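Local atomic coordinates of beta-methylmalyl-CoA dehydratase (Chloroflexus aurantiacus, PDB entry 4E3E), a protein that catalyses the reversible dehydration of (2R,3S)-beta-methylmalyl-CoA to mesaconyl-CoA in the glyoxylate assimilation cycle. Residues Ser65-His70 against Thr222-Asn227; Asp209-Glu214 against Arg258-Asn263; Ile254-Ser259 against Asp287-Trp292. One frame throughout, in Å; residues are numbered along the deposited sequence.

Interaction 1: Ser65-His70 against Thr222-Asn227; sequences SLLVFH and TRLYQN
H70 lays its CB squarely on the phenol ring of Y225: the carbon stands 3.3 Å from the ring centroid and only 3° off the normal, a CH-pi contact over the middle of the face. The two side chains run side by side in the same direction, and the imidazole follows the phenol outward with its plane turned 41° from it, an oblique pairing in which H70 CD2 comes within 3.4 Å of Y225 OH. CG of Y225 is anti to its carbonyl carbon (chi1 -49°), with the ring face under H70 CB. L67 meets the phenol in its plane, CD1 lying 3.8 Å from Y225 CE1 at the edge, and the same methyl touches L224 CD2. The contact joins the first turns of helix 65-80, which in a double hot-dog hydratase is packed against the curved antiparallel sheet, to the end of helix 215-224, where Q226, with positive phi, closes a Schellman motif. S65, at the start of the former, probably takes part in substrate binding, by similarity. Y225 OH is itself hydrogen-bonded to Y40 OH. Without the phenol, as with an alanine here, H70 CB and L67 CD1 would probably face a gap and the Y40 hydroxyl would lose its mate. Farther out, the imidazole is fixed at both nitrogens, ND1 by Y249 OH and NE2 by S255 OG, while a water donates to H70 O at 2.7 Å and accepts from N227 ND2 at 3.2 Å. Beyond the turn, Q226 NE2 bonds to S48 OG and S42 O of the second subunit.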
# COMPACT_ATOMS: atom_id res chain seq x y z
N SER A 65 14.90 -10.51 -3.54
CA SER A 65 15.95 -10.80 -2.55
C SER A 65 16.01 -9.73 -1.47
O SER A 65 16.24 -10.05 -0.30
CB SER A 65 17.32 -10.92 -3.21
OG SER A 65 17.50 -12.20 -3.78
N LEU A 66 15.84 -8.47 -1.85
CA LEU A 66 15.89 -7.41 -0.85
C LEU A 66 14.64 -7.36 0.04
O LEU A 66 14.73 -6.97 1.22
CB LEU A 66 16.14 -6.06 -1.49
CG LEU A 66 17.50 -5.91 -2.13
CD1 LEU A 66 17.60 -4.48 -2.64
CD2 LEU A 66 18.61 -6.19 -1.12
N LEU A 67 13.48 -7.74 -0.50
CA LEU A 67 12.28 -7.90 0.33
C LEU A 67 12.53 -9.00 1.39
O LEU A 67 12.23 -8.80 2.58
CB LEU A 67 11.02 -8.19 -0.51
CG LEU A 67 9.68 -8.42 0.21
CD1 LEU A 67 9.35 -7.31 1.22
CD2 LEU A 67 8.55 -8.59 -0.82
N VAL A 68 13.08 -10.14 0.95
CA VAL A 68 13.55 -11.18 1.87
C VAL A 68 14.52 -10.60 2.92
O VAL A 68 14.36 -10.83 4.13
CB VAL A 68 14.24 -12.35 1.13
CG1 VAL A 68 14.88 -13.32 2.13
CG2 VAL A 68 13.24 -13.10 0.25
N PHE A 69 15.51 -9.85 2.46
CA PHE A 69 16.48 -9.25 3.38
C PHE A 69 15.84 -8.35 4.46
O PHE A 69 16.13 -8.55 5.66
CB PHE A 69 17.58 -8.53 2.60
CG PHE A 69 18.56 -7.81 3.47
CD1 PHE A 69 19.66 -8.48 4.01
CD2 PHE A 69 18.39 -6.47 3.76
CE1 PHE A 69 20.57 -7.82 4.82
CE2 PHE A 69 19.30 -5.80 4.56
CZ PHE A 69 20.39 -6.48 5.10
N HIS A 70 15.00 -7.40 4.05
CA HIS A 70 14.37 -6.47 5.01
C HIS A 70 13.46 -7.14 6.01
O HIS A 70 13.38 -6.74 7.16
CB HIS A 70 13.62 -5.36 4.28
CG HIS A 70 14.48 -4.55 3.36
ND1 HIS A 70 15.73 -4.15 3.70
CD2 HIS A 70 14.26 -4.07 2.07
CE1 HIS A 70 16.27 -3.45 2.69
NE2 HIS A 70 15.37 -3.40 1.69
N THR A 222 8.80 0.28 6.24
CA THR A 222 9.34 -0.18 7.54
C THR A 222 8.32 -1.05 8.31
O THR A 222 8.71 -2.06 8.94
CB THR A 222 9.84 1.02 8.36
OG1 THR A 222 10.71 1.82 7.54
CG2 THR A 222 10.62 0.57 9.62
N ARG A 223 7.03 -0.69 8.24
CA ARG A 223 5.95 -1.50 8.84
C ARG A 223 5.74 -2.81 8.11
O ARG A 223 5.41 -3.84 8.74
CB ARG A 223 4.64 -0.71 8.92
CG ARG A 223 4.61 0.32 10.05
CD ARG A 223 3.47 1.31 9.89
NE ARG A 223 3.21 2.00 11.14
CZ ARG A 223 2.71 3.23 11.25
NH1 ARG A 223 2.41 3.95 10.16
NH2 ARG A 223 2.52 3.75 12.46
N LEU A 224 5.92 -2.79 6.79
CA LEU A 224 5.80 -4.03 6.00
C LEU A 224 6.83 -5.04 6.51
O LEU A 224 6.56 -6.25 6.57
CB LEU A 224 6.00 -3.75 4.50
CG LEU A 224 5.91 -4.96 3.56
CD1 LEU A 224 4.49 -5.51 3.52
CD2 LEU A 224 6.38 -4.61 2.16
N TYR A 225 7.99 -4.52 6.90
CA TYR A 225 9.09 -5.33 7.42
C TYR A 225 8.90 -5.68 8.90
O TYR A 225 9.69 -6.46 9.46
CB TYR A 225 10.45 -4.62 7.21
CG TYR A 225 10.65 -4.12 5.78
CD1 TYR A 225 10.18 -4.87 4.68
CD2 TYR A 225 11.30 -2.92 5.54
CE1 TYR A 225 10.34 -4.40 3.38
CE2 TYR A 225 11.48 -2.44 4.25
CZ TYR A 225 11.00 -3.18 3.18
OH TYR A 225 11.17 -2.69 1.93
N GLN A 226 7.86 -5.11 9.52
CA GLN A 226 7.62 -5.27 10.98
C GLN A 226 8.91 -4.89 11.75
O GLN A 226 9.34 -5.54 12.71
CB GLN A 226 7.05 -6.66 11.28
CG GLN A 226 5.60 -6.82 10.78
CD GLN A 226 5.20 -8.28 10.69
OE1 GLN A 226 5.95 -9.08 10.13
NE2 GLN A 226 4.04 -8.64 11.26
N ASN A 227 9.54 -3.83 11.26
CA ASN A 227 10.75 -3.25 11.82
C ASN A 227 10.27 -2.13 12.73
O ASN A 227 9.54 -1.25 12.29
CB ASN A 227 11.66 -2.75 10.67
CG ASN A 227 12.87 -1.92 11.14
OD1 ASN A 227 12.86 -1.29 12.19
ND2 ASN A 227 13.93 -1.92 10.32
O HOH W 1 13.84 -4.21 8.04

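Interaction 2: Asp209-Glu214 against Arg258-Asn263; sequences DGVTIE and RSLSFN
D209 and L260 bring the two backbones closest, their CA atoms 6.6 Å apart, where the extended chain leading into V211 and T212 passes a turn of helix 250-265. L260 makes the approach with one branch: its CD2 lies 3.7 Å from D209 O and 3.8 Å from D209 CB, so the methyl rests against both the main chain and the root of the aspartate side chain. The same methyl reaches V211 CG1 at 4.2 Å, the two side chains sliding past each other in opposite directions. With CG anti to its carbonyl carbon (chi1 -66°), L260 brings CD2 up to D209 and V211. Strand 204-212 is the outermost strand at this end of the chain's antiparallel sheet, and helix 250-265 packs against the sheet as the central helix does in a hot-dog fold; V211 pairs through its backbone with I289 of the adjoining strand. The polar part of the contact lies beside these methyl contacts. N263 ND2 gives D209 OD1 a weak hydrogen bond, 3.4 Å long and bent to 131° at the hydrogen, with the amide and carboxylate planes 73° apart. A water 2.8 Å from both D209 OD1 and L260 O can donate to either, a possible indirect link between the two segments. The stronger hold on the carboxylate comes from R230 of the third subunit, whose NE makes a salt bridge with OD2; N263 OD1 likewise accepts from the backbone N of N6 in that subunit.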
# COMPACT_ATOMS: atom_id res chain seq x y z
N ASP A 209 18.06 8.62 -12.91
CA ASP A 209 16.83 9.01 -12.21
C ASP A 209 17.04 9.39 -10.74
O ASP A 209 17.87 8.80 -10.04
CB ASP A 209 15.77 7.90 -12.31
CG ASP A 209 15.41 7.54 -13.74
OD1 ASP A 209 16.22 6.86 -14.43
OD2 ASP A 209 14.31 7.92 -14.19
N GLY A 210 16.27 10.36 -10.27
CA GLY A 210 16.21 10.69 -8.85
C GLY A 210 14.79 10.54 -8.32
O GLY A 210 13.83 10.89 -9.01
N VAL A 211 14.65 10.04 -7.09
CA VAL A 211 13.33 9.85 -6.47
C VAL A 211 13.28 10.43 -5.06
O VAL A 211 14.19 10.22 -4.25
CB VAL A 211 12.85 8.38 -6.47
CG1 VAL A 211 12.69 7.87 -7.90
CG2 VAL A 211 13.78 7.46 -5.66
N THR A 212 12.21 11.18 -4.79
CA THR A 212 12.07 11.86 -3.50
C THR A 212 11.34 10.98 -2.49
O THR A 212 10.31 10.38 -2.81
CB THR A 212 11.36 13.21 -3.69
OG1 THR A 212 12.07 13.95 -4.67
CG2 THR A 212 11.31 14.01 -2.39
N ILE A 213 11.89 10.89 -1.28
CA ILE A 213 11.33 10.11 -0.18
C ILE A 213 10.22 10.87 0.54
O ILE A 213 10.42 12.02 0.93
CB ILE A 213 12.43 9.70 0.83
CG1 ILE A 213 13.51 8.87 0.12
CG2 ILE A 213 11.86 8.96 2.04
CD1 ILE A 213 14.69 8.51 0.99
N GLU A 214 9.07 10.23 0.70
CA GLU A 214 7.97 10.79 1.50
C GLU A 214 7.94 10.09 2.87
O GLU A 214 8.36 8.95 2.99
CB GLU A 214 6.62 10.64 0.76
CG GLU A 214 6.50 11.46 -0.51
CD GLU A 214 6.68 12.97 -0.25
OE1 GLU A 214 6.05 13.50 0.69
OE2 GLU A 214 7.44 13.64 -0.99
N ARG A 258 18.71 -0.12 -5.67
CA ARG A 258 18.57 -1.29 -6.51
C ARG A 258 17.53 -1.03 -7.61
O ARG A 258 17.78 -1.34 -8.79
CB ARG A 258 18.20 -2.51 -5.65
CG ARG A 258 17.72 -3.76 -6.41
CD ARG A 258 18.75 -4.44 -7.32
NE ARG A 258 18.19 -5.73 -7.77
CZ ARG A 258 18.61 -6.44 -8.81
NH1 ARG A 258 19.65 -6.04 -9.55
NH2 ARG A 258 17.99 -7.58 -9.10
N SER A 259 16.39 -0.44 -7.23
CA SER A 259 15.36 -0.12 -8.21
C SER A 259 15.91 0.82 -9.29
O SER A 259 15.78 0.54 -10.48
CB SER A 259 14.15 0.50 -7.53
OG SER A 259 13.16 0.73 -8.51
N LEU A 260 16.55 1.92 -8.88
CA LEU A 260 17.16 2.86 -9.82
C LEU A 260 18.21 2.21 -10.72
O LEU A 260 18.36 2.59 -11.90
CB LEU A 260 17.84 3.99 -9.04
CG LEU A 260 16.96 4.94 -8.23
CD1 LEU A 260 17.83 5.83 -7.37
CD2 LEU A 260 16.04 5.75 -9.13
N SER A 261 18.97 1.26 -10.17
CA SER A 261 19.99 0.54 -10.93
C SER A 261 19.44 -0.19 -12.17
O SER A 261 20.22 -0.51 -13.08
CB SER A 261 20.78 -0.43 -10.04
OG SER A 261 20.12 -1.69 -9.94
N PHE A 262 18.13 -0.45 -12.20
CA PHE A 262 17.48 -1.05 -13.40
C PHE A 262 17.87 -0.29 -14.67
O PHE A 262 18.04 -0.89 -15.73
CB PHE A 262 15.95 -1.10 -13.30
CG PHE A 262 15.28 -1.80 -14.49
CD1 PHE A 262 15.15 -3.19 -14.52
CD2 PHE A 262 14.82 -1.07 -15.58
CE1 PHE A 262 14.57 -3.83 -15.60
CE2 PHE A 262 14.24 -1.70 -16.67
CZ PHE A 262 14.10 -3.08 -16.68
N ASN A 263 18.00 1.03 -14.56
CA ASN A 263 18.49 1.84 -15.65
C ASN A 263 20.00 1.65 -15.75
O ASN A 263 20.76 2.44 -15.18
CB ASN A 263 18.13 3.33 -15.45
CG ASN A 263 18.42 4.16 -16.69
OD1 ASN A 263 18.57 3.61 -17.78
ND2 ASN A 263 18.50 5.48 -16.53
O HOH W 2 16.69 4.71 -12.72

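Interaction 3: Ile254-Ser259 against Asp287-Trp292; sequences ISLARS and DTIYAW
I289, A257, A291 and L256 share the buried surface almost evenly, and they meet as two separate pairs. L256 sends CD1 to within 4.1 Å of I289 CG1, the two side chains crossing at about a right angle, a methyl against a methylene. I289 is directed toward the helix from its first bond, and chi1 -59° leaves CG1 as the atom that touches. Two residues along the strand, A291 faces A257. Here the backbones approach most closely, 5.6 Å between CA atoms against 7.7 Å for L256 and I289, and the A291 methyl lies 4.2 Å from A257 CA and 4.3 Å from A257 CB. Two alanines thus allow the helix to settle close to the strand at this end, while the larger pair spaces it farther off at the other. No hydrogen bond crosses the contact. It is part of the layer between the helix and the sheet in the hot-dog fold: A257 also packs on T314 of strand 307-318 and L340 of strand 338-349, I289 on A316, while the other flank of helix 250-265 meets L66 of helix 65-80.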
# COMPACT_ATOMS: atom_id res chain seq x y z
N ILE A 254 18.78 1.17 0.29
CA ILE A 254 19.30 0.05 -0.49
C ILE A 254 18.28 -0.34 -1.57
O ILE A 254 18.63 -0.56 -2.75
CB ILE A 254 19.66 -1.16 0.40
CG1 ILE A 254 20.85 -0.83 1.32
CG2 ILE A 254 19.99 -2.38 -0.44
CD1 ILE A 254 21.07 -1.82 2.46
N SER A 255 17.02 -0.43 -1.17
CA SER A 255 15.98 -0.88 -2.08
C SER A 255 15.68 0.13 -3.20
O SER A 255 15.42 -0.26 -4.35
CB SER A 255 14.73 -1.27 -1.29
OG SER A 255 14.84 -2.62 -0.86
N LEU A 256 15.73 1.42 -2.88
CA LEU A 256 15.62 2.43 -3.90
C LEU A 256 16.79 2.37 -4.90
O LEU A 256 16.58 2.42 -6.12
CB LEU A 256 15.55 3.84 -3.25
CG LEU A 256 14.23 4.22 -2.54
CD1 LEU A 256 14.39 5.48 -1.71
CD2 LEU A 256 13.07 4.40 -3.53
N ALA A 257 18.02 2.28 -4.38
CA ALA A 257 19.22 2.21 -5.23
C ALA A 257 19.13 1.04 -6.18
O ALA A 257 19.44 1.17 -7.38
CB ALA A 257 20.49 2.13 -4.38
N ARG A 258 18.71 -0.12 -5.67
CA ARG A 258 18.57 -1.29 -6.51
C ARG A 258 17.53 -1.03 -7.61
O ARG A 258 17.78 -1.34 -8.79
CB ARG A 258 18.20 -2.51 -5.65
CG ARG A 258 17.72 -3.76 -6.41
CD ARG A 258 18.75 -4.44 -7.32
NE ARG A 258 18.19 -5.73 -7.77
CZ ARG A 258 18.61 -6.44 -8.81
NH1 ARG A 258 19.65 -6.04 -9.55
NH2 ARG A 258 17.99 -7.58 -9.10
N SER A 259 16.39 -0.44 -7.23
CA SER A 259 15.36 -0.12 -8.21
C SER A 259 15.91 0.82 -9.29
O SER A 259 15.78 0.54 -10.48
CB SER A 259 14.15 0.50 -7.53
OG SER A 259 13.16 0.73 -8.51
N ASP A 287 14.45 14.23 0.92
CA ASP A 287 15.67 13.99 0.17
C ASP A 287 15.35 13.30 -1.14
O ASP A 287 14.52 12.38 -1.19
CB ASP A 287 16.64 13.13 0.98
CG ASP A 287 17.25 13.87 2.18
OD1 ASP A 287 17.22 15.12 2.21
OD2 ASP A 287 17.78 13.20 3.09
N THR A 288 16.04 13.71 -2.20
CA THR A 288 15.93 12.98 -3.48
C THR A 288 17.13 12.05 -3.69
O THR A 288 18.27 12.50 -3.72
CB THR A 288 15.78 13.97 -4.65
OG1 THR A 288 14.67 14.83 -4.37
CG2 THR A 288 15.54 13.25 -5.98
N ILE A 289 16.85 10.76 -3.87
CA ILE A 289 17.90 9.76 -3.95
C ILE A 289 18.26 9.48 -5.41
O ILE A 289 17.37 9.24 -6.25
CB ILE A 289 17.47 8.42 -3.29
CG1 ILE A 289 17.11 8.61 -1.79
CG2 ILE A 289 18.57 7.37 -3.45
CD1 ILE A 289 18.14 9.41 -0.97
N TYR A 290 19.57 9.53 -5.70
CA TYR A 290 20.13 9.14 -6.99
C TYR A 290 21.11 8.00 -6.75
O TYR A 290 21.54 7.78 -5.62
CB TYR A 290 20.92 10.28 -7.58
CG TYR A 290 20.12 11.49 -7.96
CD1 TYR A 290 19.84 12.50 -7.03
CD2 TYR A 290 19.69 11.65 -9.28
CE1 TYR A 290 19.13 13.63 -7.40
CE2 TYR A 290 18.98 12.78 -9.66
CZ TYR A 290 18.70 13.76 -8.72
OH TYR A 290 18.00 14.86 -9.12
N ALA A 291 21.49 7.30 -7.81
CA ALA A 291 22.41 6.18 -7.66
C ALA A 291 23.37 6.09 -8.85
O ALA A 291 23.04 6.49 -9.97
CB ALA A 291 21.65 4.87 -7.48
N TRP A 292 24.57 5.60 -8.57
CA TRP A 292 25.49 5.16 -9.61
C TRP A 292 26.18 3.89 -9.19
O TRP A 292 26.31 3.60 -8.00
CB TRP A 292 26.47 6.26 -10.00
CG TRP A 292 27.46 6.63 -8.91
CD1 TRP A 292 27.32 7.61 -7.92
CD2 TRP A 292 28.77 6.04 -8.68
NE1 TRP A 292 28.44 7.66 -7.12
CE2 TRP A 292 29.34 6.74 -7.52
CE3 TRP A 292 29.51 5.03 -9.29
CZ2 TRP A 292 30.60 6.42 -7.02
CZ3 TRP A 292 30.78 4.73 -8.78
CH2 TRP A 292 31.31 5.41 -7.67

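Helix 250-265 unites the set. Interactions 2 and 3 share R258 and S259, lie with centres 4 Å apart, and pack neighbouring turns of the helix on adjacent strands, which V211 and I289 connect by a backbone hydrogen bond. Interaction 1 sits deeper, between two helices, and reaches the same helix through the imidazole bond to it and through L66 CD1 against R258 CB. Chemistry follows position: interaction 1 is buried and aromatic, interaction 3 buried and wholly aliphatic, whereas interaction 2 is only partly buried and lies near the third subunit. Interactions 1 and 2 each have a bridging or nearby water, but only interaction 2 has a direct, weak polar bond across it.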